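Long-range contact in lipocalin AI-4 (PDB 5H9N), which binds cysteinyl leukotrienes such as leukotriene C4, as a salivary lipocalin of the triabin family from the blood-feeding bug Rhodnius prolixus: residues 43-55 against 58-70. The protein carries 1 engineered substitution. Residues are numbered along the deposited sequence; the frame is centred on the assembly and turned at random.
Sequences VRCEKYQTGSNLQ and FNGKNGDVKCSGS. With LTX ((5~{S},6~{R},7~{E},9~{E},11~{Z},14~{Z})-6-[(2~{R})-2-[[(4~{S})-4-azanyl-5-oxidanyl-5-oxidanylidene-pentanoyl]amino]-3-( 2-hydroxy-2-oxoethylamino)-3-oxidanylidene-propyl]sulfanyl-5-oxidanyl-icosa-7,9,11,14-tetraenoic acid), chain B.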
loop_
_atom_site.group_PDB
_atom_site.type_symbol
_atom_site.label_atom_id
_atom_site.label_comp_id
_atom_site.label_asym_id
_atom_site.label_seq_id
_atom_site.Cartn_x
_atom_site.Cartn_y
_atom_site.Cartn_z
ATOM N N VAL A 43 -4.182 -8.980 14.416
ATOM C CA VAL A 43 -3.529 -8.900 13.120
ATOM C C VAL A 43 -4.096 -9.980 12.197
ATOM O O VAL A 43 -4.609 -11.017 12.637
ATOM C CB VAL A 43 -1.984 -9.010 13.224
ATOM C CG1 VAL A 43 -1.414 -7.833 14.028
ATOM C CG2 VAL A 43 -1.553 -10.349 13.810
ATOM N N ARG A 44 -4.028 -9.682 10.904
ATOM C CA ARG A 44 -4.633 -10.474 9.838
ATOM C C ARG A 44 -3.630 -10.639 8.709
ATOM O O ARG A 44 -2.586 -9.970 8.690
ATOM C CB ARG A 44 -5.900 -9.793 9.318
ATOM C CG ARG A 44 -7.043 -9.699 10.329
ATOM C CD ARG A 44 -8.183 -8.826 9.801
ATOM N NE ARG A 44 -7.724 -7.453 9.596
ATOM C CZ ARG A 44 -7.516 -6.885 8.410
ATOM N NH1 ARG A 44 -7.773 -7.552 7.294
ATOM N NH2 ARG A 44 -7.074 -5.635 8.343
ATOM N N CYS A 45 -3.945 -11.527 7.770
ATOM C CA CYS A 45 -3.144 -11.681 6.564
ATOM C C CYS A 45 -3.959 -11.308 5.341
ATOM O O CYS A 45 -4.760 -12.109 4.833
ATOM C CB CYS A 45 -2.617 -13.108 6.427
ATOM S SG CYS A 45 -1.464 -13.251 5.066
ATOM N N GLU A 46 -3.753 -10.089 4.871
ATOM C CA GLU A 46 -4.414 -9.612 3.664
ATOM C C GLU A 46 -3.612 -9.967 2.427
ATOM O O GLU A 46 -2.441 -9.598 2.314
ATOM C CB GLU A 46 -4.618 -8.095 3.729
ATOM C CG GLU A 46 -5.582 -7.652 4.806
ATOM C CD GLU A 46 -5.897 -6.163 4.756
ATOM O OE1 GLU A 46 -5.124 -5.386 4.157
ATOM O OE2 GLU A 46 -6.935 -5.790 5.333
ATOM N N LYS A 47 -4.252 -10.690 1.517
ATOM C CA LYS A 47 -3.692 -11.019 0.212
ATOM C C LYS A 47 -4.308 -10.096 -0.820
ATOM O O LYS A 47 -5.518 -10.146 -1.055
ATOM C CB LYS A 47 -3.962 -12.478 -0.159
ATOM C CG LYS A 47 -3.367 -12.865 -1.511
ATOM C CD LYS A 47 -3.660 -14.318 -1.873
ATOM C CE LYS A 47 -5.137 -14.527 -2.179
ATOM N NZ LYS A 47 -5.401 -15.878 -2.749
ATOM N N TYR A 48 -3.483 -9.248 -1.427
ATOM C CA TYR A 48 -3.917 -8.319 -2.465
ATOM C C TYR A 48 -3.735 -8.974 -3.826
ATOM O O TYR A 48 -2.612 -9.276 -4.242
ATOM C CB TYR A 48 -3.137 -7.002 -2.369
ATOM C CG TYR A 48 -3.560 -6.147 -1.206
ATOM C CD1 TYR A 48 -3.279 -6.533 0.099
ATOM C CD2 TYR A 48 -4.261 -4.959 -1.404
ATOM C CE1 TYR A 48 -3.680 -5.744 1.182
ATOM C CE2 TYR A 48 -4.659 -4.175 -0.338
ATOM C CZ TYR A 48 -4.378 -4.573 0.950
ATOM O OH TYR A 48 -4.781 -3.787 2.000
ATOM N N GLN A 49 -4.851 -9.186 -4.513
ATOM C CA GLN A 49 -4.860 -9.799 -5.828
ATOM C C GLN A 49 -4.951 -8.705 -6.866
ATOM O O GLN A 49 -5.830 -7.850 -6.776
ATOM C CB GLN A 49 -6.032 -10.756 -5.942
ATOM C CG GLN A 49 -5.974 -11.855 -4.898
ATOM C CD GLN A 49 -7.187 -12.752 -4.905
ATOM O OE1 GLN A 49 -7.850 -12.929 -3.885
ATOM N NE2 GLN A 49 -7.481 -13.329 -6.054
ATOM N N THR A 50 -4.058 -8.725 -7.847
ATOM C CA THR A 50 -4.057 -7.690 -8.875
ATOM C C THR A 50 -4.562 -8.224 -10.203
ATOM O O THR A 50 -4.422 -9.412 -10.508
ATOM C CB THR A 50 -2.652 -7.086 -9.116
ATOM O OG1 THR A 50 -1.802 -8.071 -9.714
ATOM C CG2 THR A 50 -2.028 -6.556 -7.819
ATOM N N GLY A 51 -5.132 -7.323 -10.996
ATOM C CA GLY A 51 -5.545 -7.639 -12.353
ATOM C C GLY A 51 -5.221 -6.474 -13.265
ATOM O O GLY A 51 -4.630 -5.482 -12.826
ATOM N N SER A 52 -5.613 -6.586 -14.528
ATOM C CA SER A 52 -5.370 -5.531 -15.508
ATOM C C SER A 52 -6.016 -4.221 -15.112
ATOM O O SER A 52 -6.986 -4.207 -14.351
ATOM C CB SER A 52 -5.916 -5.926 -16.878
ATOM O OG SER A 52 -5.453 -7.193 -17.285
ATOM N N ASN A 53 -5.477 -3.132 -15.650
ATOM C CA ASN A 53 -6.066 -1.812 -15.506
ATOM C C ASN A 53 -6.250 -1.390 -14.065
ATOM O O ASN A 53 -7.270 -0.790 -13.713
ATOM C CB ASN A 53 -7.407 -1.753 -16.237
ATOM C CG ASN A 53 -7.268 -2.033 -17.714
ATOM O OD1 ASN A 53 -6.316 -1.584 -18.352
ATOM N ND2 ASN A 53 -8.210 -2.790 -18.266
ATOM N N LEU A 54 -5.256 -1.717 -13.245
ATOM C CA LEU A 54 -5.199 -1.250 -11.863
ATOM C C LEU A 54 -6.403 -1.693 -11.045
ATOM O O LEU A 54 -6.882 -0.960 -10.180
ATOM C CB LEU A 54 -5.077 0.277 -11.827
ATOM C CG LEU A 54 -3.917 0.858 -12.634
ATOM C CD1 LEU A 54 -3.994 2.389 -12.698
ATOM C CD2 LEU A 54 -2.580 0.390 -12.078
ATOM N N GLN A 55 -6.897 -2.899 -11.313
ATOM C CA GLN A 55 -7.933 -3.470 -10.460
ATOM C C GLN A 55 -7.299 -4.325 -9.373
ATOM O O GLN A 55 -6.287 -5.004 -9.594
ATOM C CB GLN A 55 -8.913 -4.314 -11.271
ATOM C CG GLN A 55 -9.559 -3.587 -12.435
ATOM C CD GLN A 55 -10.295 -2.328 -12.022
ATOM O OE1 GLN A 55 -11.311 -2.385 -11.329
ATOM N NE2 GLN A 55 -9.780 -1.182 -12.442
ATOM N N PHE A 58 -8.956 -7.582 -2.257
ATOM C CA PHE A 58 -8.289 -8.137 -1.083
ATOM C C PHE A 58 -9.319 -8.512 -0.040
ATOM O O PHE A 58 -10.457 -8.048 -0.073
ATOM C CB PHE A 58 -7.221 -7.173 -0.522
ATOM C CG PHE A 58 -7.768 -5.920 0.120
ATOM C CD1 PHE A 58 -8.035 -4.794 -0.644
ATOM C CD2 PHE A 58 -7.965 -5.854 1.492
ATOM C CE1 PHE A 58 -8.521 -3.635 -0.050
ATOM C CE2 PHE A 58 -8.447 -4.699 2.089
ATOM C CZ PHE A 58 -8.729 -3.594 1.320
ATOM N N ASN A 59 -8.909 -9.395 0.868
ATOM C CA ASN A 59 -9.763 -9.833 1.969
ATOM C C ASN A 59 -9.638 -8.846 3.125
ATOM O O ASN A 59 -8.715 -8.946 3.939
ATOM C CB ASN A 59 -9.406 -11.265 2.413
ATOM C CG ASN A 59 -7.930 -11.435 2.737
ATOM O OD1 ASN A 59 -7.061 -11.044 1.967
ATOM N ND2 ASN A 59 -7.647 -12.020 3.890
ATOM N N GLY A 60 -10.536 -7.871 3.190
ATOM C CA GLY A 60 -10.450 -6.816 4.196
ATOM C C GLY A 60 -11.032 -7.184 5.550
ATOM O O GLY A 60 -11.526 -8.296 5.727
ATOM N N LYS A 61 -10.981 -6.247 6.498
ATOM C CA LYS A 61 -11.312 -6.547 7.898
ATOM C C LYS A 61 -12.701 -7.150 8.090
ATOM O O LYS A 61 -12.868 -8.113 8.841
ATOM C CB LYS A 61 -11.185 -5.296 8.775
ATOM C CG LYS A 61 -11.102 -3.974 8.036
ATOM C CD LYS A 61 -10.437 -2.923 8.912
ATOM C CE LYS A 61 -10.338 -1.578 8.213
ATOM N NZ LYS A 61 -9.770 -0.527 9.100
ATOM N N ASN A 62 -13.706 -6.586 7.432
ATOM C CA ASN A 62 -15.005 -7.246 7.432
ATOM C C ASN A 62 -15.554 -7.329 6.017
ATOM O O ASN A 62 -16.420 -6.555 5.605
ATOM C CB ASN A 62 -15.991 -6.553 8.384
ATOM C CG ASN A 62 -16.191 -5.085 8.075
ATOM O OD1 ASN A 62 -15.250 -4.376 7.723
ATOM N ND2 ASN A 62 -17.429 -4.619 8.210
ATOM N N GLY A 63 -15.017 -8.285 5.270
ATOM C CA GLY A 63 -15.509 -8.571 3.943
ATOM C C GLY A 63 -14.494 -8.306 2.856
ATOM O O GLY A 63 -13.543 -7.538 3.030
ATOM N N ASP A 64 -14.698 -8.956 1.719
ATOM C CA ASP A 64 -13.862 -8.731 0.554
ATOM C C ASP A 64 -14.025 -7.316 0.027
ATOM O O ASP A 64 -15.109 -6.736 0.079
ATOM C CB ASP A 64 -14.187 -9.748 -0.538
ATOM C CG ASP A 64 -13.584 -11.108 -0.253
ATOM O OD1 ASP A 64 -12.954 -11.255 0.816
ATOM O OD2 ASP A 64 -13.734 -12.023 -1.090
ATOM N N VAL A 65 -12.918 -6.767 -0.455
ATOM C CA VAL A 65 -12.867 -5.408 -0.953
ATOM C C VAL A 65 -12.410 -5.414 -2.400
ATOM O O VAL A 65 -11.469 -6.120 -2.756
ATOM C CB VAL A 65 -11.901 -4.540 -0.121
ATOM C CG1 VAL A 65 -11.908 -3.104 -0.622
ATOM C CG2 VAL A 65 -12.284 -4.605 1.347
ATOM N N LYS A 66 -13.076 -4.625 -3.234
ATOM C CA LYS A 66 -12.701 -4.496 -4.632
ATOM C C LYS A 66 -12.387 -3.045 -4.942
ATOM O O LYS A 66 -13.160 -2.153 -4.597
ATOM C CB LYS A 66 -13.824 -5.014 -5.524
ATOM C CG LYS A 66 -14.066 -6.505 -5.352
ATOM C CD LYS A 66 -15.239 -6.987 -6.187
ATOM C CE LYS A 66 -15.121 -8.478 -6.463
ATOM N NZ LYS A 66 -14.627 -9.227 -5.277
ATOM N N CYS A 67 -11.255 -2.812 -5.600
ATOM C CA CYS A 67 -10.796 -1.456 -5.877
ATOM C C CYS A 67 -10.446 -1.241 -7.336
ATOM O O CYS A 67 -9.983 -2.150 -8.023
ATOM C CB CYS A 67 -9.566 -1.116 -5.037
ATOM S SG CYS A 67 -9.765 -1.267 -3.252
ATOM N N SER A 68 -10.644 -0.010 -7.791
ATOM C CA SER A 68 -10.264 0.385 -9.136
ATOM C C SER A 68 -9.312 1.574 -9.028
ATOM O O SER A 68 -9.652 2.597 -8.419
ATOM C CB SER A 68 -11.500 0.746 -9.943
ATOM O OG SER A 68 -11.164 1.203 -11.234
ATOM N N GLY A 69 -8.123 1.464 -9.621
ATOM C CA GLY A 69 -7.121 2.512 -9.499
ATOM C C GLY A 69 -6.984 3.427 -10.693
ATOM O O GLY A 69 -7.413 3.113 -11.807
ATOM N N SER A 70 -6.366 4.574 -10.444
ATOM C CA SER A 70 -6.021 5.524 -11.483
ATOM C C SER A 70 -4.841 6.353 -10.997
ATOM O O SER A 70 -4.647 6.532 -9.795
ATOM C CB SER A 70 -7.213 6.417 -11.831
ATOM O OG SER A 70 -7.714 7.058 -10.676
HETATM O O2 LTX B . -3.381 2.880 5.478
HETATM C C1 LTX B . -3.474 2.372 6.620
HETATM O O1 LTX B . -3.071 1.212 6.879
HETATM C C2 LTX B . -4.082 3.199 7.729
HETATM C C3 LTX B . -5.476 2.671 8.049
HETATM C C4 LTX B . -6.263 2.414 6.765
HETATM C C5 LTX B . -7.730 2.150 7.073
HETATM O O3 LTX B . -7.889 0.867 7.695
HETATM C C6 LTX B . -8.594 2.215 5.817
HETATM C C7 LTX B . -8.217 1.121 4.827
HETATM C C8 LTX B . -7.692 1.388 3.619
HETATM C C9 LTX B . -7.367 0.291 2.693
HETATM C C10 LTX B . -7.061 0.465 1.400
HETATM C C11 LTX B . -6.765 -0.693 0.551
HETATM C C12 LTX B . -6.417 -0.678 -0.743
HETATM C C13 LTX B . -6.259 0.569 -1.595
HETATM C C14 LTX B . -4.925 1.248 -1.355
HETATM C C15 LTX B . -3.771 0.805 -1.841
HETATM C C16 LTX B . -3.678 -0.429 -2.707
HETATM C C17 LTX B . -2.374 -1.166 -2.422
HETATM C C18 LTX B . -2.181 -2.284 -3.439
HETATM C C19 LTX B . -1.068 -3.239 -3.035
HETATM C C20 LTX B . -0.876 -4.318 -4.083
HETATM O O32 LTX B . -11.101 -3.672 4.766
HETATM C C21 LTX B . -11.040 -2.431 4.853
HETATM O O31 LTX B . -9.993 -1.811 5.129
HETATM C CA3 LTX B . -12.302 -1.643 4.617
HETATM N N3 LTX B . -12.031 -0.217 4.714
HETATM C C22 LTX B . -12.982 0.704 4.836
HETATM O O33 LTX B . -14.160 0.396 4.881
HETATM C CA2 LTX B . -12.598 2.155 4.918
HETATM C CB2 LTX B . -11.089 2.377 4.818
HETATM S SG2 LTX B . -10.281 2.075 6.354
HETATM N N2 LTX B . -13.153 2.759 6.111
HETATM C CD1 LTX B . -13.828 3.899 6.064
HETATM O OE1 LTX B . -13.730 4.696 5.142
HETATM C CG1 LTX B . -14.726 4.143 7.254
HETATM C CB1 LTX B . -15.207 5.585 7.301
HETATM C CA1 LTX B . -15.658 5.930 8.718
HETATM N N1 LTX B . -14.610 5.528 9.678
HETATM C C23 LTX B . -16.933 5.220 9.057
HETATM O O11 LTX B . -16.955 4.488 10.072
HETATM O O12 LTX B . -17.925 5.392 8.318
HETATM O O HOH W 1 -9.132 1.541 -13.393
HETATM O O HOH W 2 -12.472 -3.554 -9.131
#
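Tyr48 and Phe58 stack across an antiparallel beta hairpin, strands 46-51 and 55-60, in the wall of a lipocalin barrel; strand 63-71 follows and pairs with the second arm. The short strand segments 46-51 and 58-60 approach to 5.2 Å with their directions 145° apart, short of strictly antiparallel. The spacing widens from the Tyr48-Phe58 pair to 8.0 Å between the CA atoms of Arg44 and Lys61, and side-chain bonds join the arms toward Arg44. The two rings form an offset stack, centroids 4.4 Å apart and planes 15° from parallel. CB of Phe58 sits over the centre of the tyrosine ring, a CH-pi contact; its CG, set between the backbone N and the carbonyl carbon, brings the phenyl alongside Tyr48. CB of Val65 covers the opposite face of Phe58, and leukotriene C4 completes the cluster: its C11 lies 3.5 Å from Phe58 CE1, while C12 meets the edge of the Tyr48 ring.

Polar groups fix the rim of this stack. Tyr48 OH donates to Glu46 OE1 on the syn side, and OE2 takes both NH1 and NH2 of Arg44, a pairing that probably keeps the carboxylate charged beside the ring. Above one guanidinium face lies Lys61 CA; Lys61 binds the ligand through its backbone N to O32 and through NZ to O3 (2.7 Å).

Near the turn at Ser52-Gln55, Gly69 N donates to Leu54 O (2.8 Å), and a water bridges Asn53 O, Ser68 OG and Gly69 O. At the other end the Asn59 amide spans two backbone groups: ND2 donates to Cys45 O (3.0 Å, 170°), and OD1 accepts Lys47 N in its carbonyl plane at 2.9 Å.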